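Local atomic coordinates of bacteriocin immunity protein (Pseudomonas aeruginosa, PDB entry 6W0V), a protein that binds the nuclease domain of its cognate pyocin, S8, and probably blocks the toxin's DNase activity in the producing cell. Residues B[7-12]-B[63-68]. The protein carries 1 engineered substitution. Sequence-based numbering, arbitrary orientation.
Sequences HTEAEF and GVLKRI. Engineered in segment 7-12: H7 (natural residue Tyr).
F12, L65 and I68 illustrate how the four-helix fold of the colicin/pyocin immunity proteins joins its first helix, 9-21, to its last, 61-74, through a few buried apolar side chains. The F12 ring presents its edge to the last helix: CD1 of I68 lies in the ring plane, 3.6 Å from F12 CE2, the two side chains approaching from opposite directions. With F12 CG anti to the backbone N (chi1 -161°), the ring is directed toward the last helix, and I37 and A40 of helix 27-41 and the ring of F80 also touch it. L65 adds a second methyl at the same edge, CD1 standing 4.0 Å from F12 CD2. Its other branch, CD2, turns to E9, whose extended chain crosses that of L65 at about a right angle. L65 CD2 lies against E9 CG and CD, 3.7 Å from CD, while OE2 forms a salt bridge with K69, tying helix 9-21 to helix 61-74. T8 and E11 form a capping box at the start of helix 9-21. There T8 N donates to E11 OE2 at 2.9 Å, meeting the oxygen on its anti side, 27° out of the carboxylate plane.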
loop_
_atom_site.group_PDB
_atom_site.type_symbol
_atom_site.label_atom_id
_atom_site.label_comp_id
_atom_site.label_asym_id
_atom_site.label_seq_id
_atom_site.Cartn_x
_atom_site.Cartn_y
_atom_site.Cartn_z
ATOM N N HIS B 7 -18.922 -2.390 -17.124
ATOM C CA HIS B 7 -17.809 -1.607 -17.704
ATOM C C HIS B 7 -17.541 -2.057 -19.128
ATOM O O HIS B 7 -17.589 -3.265 -19.385
ATOM C CB HIS B 7 -16.496 -1.802 -16.964
ATOM C CG HIS B 7 -16.506 -1.384 -15.541
ATOM N ND1 HIS B 7 -15.875 -0.236 -15.111
ATOM C CD2 HIS B 7 -17.004 -1.988 -14.448
ATOM C CE1 HIS B 7 -15.999 -0.147 -13.804
ATOM N NE2 HIS B 7 -16.690 -1.206 -13.374
ATOM N N THR B 8 -17.146 -1.123 -19.981
ATOM C CA THR B 8 -16.375 -1.470 -21.191
ATOM C C THR B 8 -14.974 -1.857 -20.720
ATOM O O THR B 8 -14.541 -1.430 -19.625
ATOM C CB THR B 8 -16.346 -0.338 -22.217
ATOM O OG1 THR B 8 -15.562 0.697 -21.626
ATOM C CG2 THR B 8 -17.727 0.147 -22.600
ATOM N N GLU B 9 -14.281 -2.658 -21.513
ATOM C CA GLU B 9 -12.891 -3.031 -21.183
ATOM C C GLU B 9 -12.044 -1.764 -21.072
ATOM O O GLU B 9 -11.283 -1.659 -20.115
ATOM C CB GLU B 9 -12.304 -3.939 -22.249
ATOM C CG GLU B 9 -10.853 -4.241 -21.969
ATOM C CD GLU B 9 -10.318 -5.357 -22.824
ATOM O OE1 GLU B 9 -9.535 -5.066 -23.744
ATOM O OE2 GLU B 9 -10.712 -6.506 -22.570
ATOM N N ALA B 10 -12.160 -0.840 -22.028
ATOM C CA ALA B 10 -11.353 0.402 -22.043
ATOM C C ALA B 10 -11.608 1.154 -20.734
ATOM O O ALA B 10 -10.638 1.626 -20.110
ATOM C CB ALA B 10 -11.694 1.233 -23.253
ATOM N N GLU B 11 -12.879 1.215 -20.331
ATOM C CA GLU B 11 -13.361 1.903 -19.106
ATOM C C GLU B 11 -12.658 1.282 -17.901
ATOM O O GLU B 11 -12.055 2.008 -17.100
ATOM C CB GLU B 11 -14.879 1.762 -19.041
ATOM C CG GLU B 11 -15.518 2.353 -17.805
ATOM C CD GLU B 11 -17.024 2.176 -17.821
ATOM O OE1 GLU B 11 -17.696 2.774 -16.962
ATOM O OE2 GLU B 11 -17.518 1.465 -18.716
ATOM N N PHE B 12 -12.704 -0.038 -17.809
ATOM C CA PHE B 12 -12.093 -0.787 -16.694
ATOM C C PHE B 12 -10.573 -0.654 -16.753
ATOM O O PHE B 12 -9.905 -0.461 -15.723
ATOM C CB PHE B 12 -12.506 -2.244 -16.787
ATOM C CG PHE B 12 -12.316 -2.956 -15.486
ATOM C CD1 PHE B 12 -13.163 -2.704 -14.423
ATOM C CD2 PHE B 12 -11.257 -3.825 -15.316
ATOM C CE1 PHE B 12 -12.988 -3.377 -13.230
ATOM C CE2 PHE B 12 -11.085 -4.492 -14.120
ATOM C CZ PHE B 12 -11.942 -4.250 -13.072
ATOM N N GLY B 63 -1.347 -6.288 -17.686
ATOM C CA GLY B 63 -1.190 -7.535 -16.916
ATOM C C GLY B 63 -2.343 -7.685 -15.957
ATOM O O GLY B 63 -2.929 -8.740 -15.844
ATOM N N VAL B 64 -2.670 -6.612 -15.259
ATOM C CA VAL B 64 -3.799 -6.669 -14.298
ATOM C C VAL B 64 -5.058 -7.031 -15.073
ATOM O O VAL B 64 -5.793 -7.903 -14.636
ATOM C CB VAL B 64 -3.994 -5.337 -13.571
ATOM C CG1 VAL B 64 -5.265 -5.369 -12.740
ATOM C CG2 VAL B 64 -2.780 -4.970 -12.729
ATOM N N LEU B 65 -5.297 -6.333 -16.180
ATOM C CA LEU B 65 -6.519 -6.549 -16.978
ATOM C C LEU B 65 -6.527 -8.002 -17.433
ATOM O O LEU B 65 -7.558 -8.650 -17.278
ATOM C CB LEU B 65 -6.531 -5.594 -18.163
ATOM C CG LEU B 65 -7.764 -5.719 -19.047
ATOM C CD1 LEU B 65 -9.003 -5.191 -18.341
ATOM C CD2 LEU B 65 -7.531 -4.999 -20.363
ATOM N N LYS B 66 -5.394 -8.488 -17.937
ATOM C CA LYS B 66 -5.277 -9.899 -18.366
ATOM C C LYS B 66 -5.600 -10.822 -17.192
ATOM O O LYS B 66 -6.373 -11.750 -17.338
ATOM C CB LYS B 66 -3.867 -10.208 -18.855
ATOM C CG LYS B 66 -3.733 -11.613 -19.417
ATOM C CD LYS B 66 -2.325 -12.049 -19.686
ATOM C CE LYS B 66 -1.664 -12.669 -18.477
ATOM N NZ LYS B 66 -0.412 -13.374 -18.835
ATOM N N ARG B 67 -4.995 -10.587 -16.036
ATOM C CA ARG B 67 -5.191 -11.512 -14.897
ATOM C C ARG B 67 -6.674 -11.532 -14.532
ATOM O O ARG B 67 -7.205 -12.614 -14.225
ATOM C CB ARG B 67 -4.280 -11.101 -13.747
ATOM C CG ARG B 67 -2.820 -11.378 -14.057
ATOM C CD ARG B 67 -1.977 -11.211 -12.823
ATOM N NE ARG B 67 -1.801 -9.837 -12.403
ATOM C CZ ARG B 67 -0.956 -8.972 -12.952
ATOM N NH1 ARG B 67 -0.234 -9.306 -14.005
ATOM N NH2 ARG B 67 -0.816 -7.763 -12.442
ATOM N N ILE B 68 -7.334 -10.383 -14.609
ATOM C CA ILE B 68 -8.774 -10.284 -14.255
ATOM C C ILE B 68 -9.581 -11.003 -15.317
ATOM O O ILE B 68 -10.420 -11.819 -14.973
ATOM C CB ILE B 68 -9.193 -8.819 -14.119
ATOM C CG1 ILE B 68 -8.540 -8.235 -12.869
ATOM C CG2 ILE B 68 -10.701 -8.693 -14.097
ATOM C CD1 ILE B 68 -8.724 -6.760 -12.711
#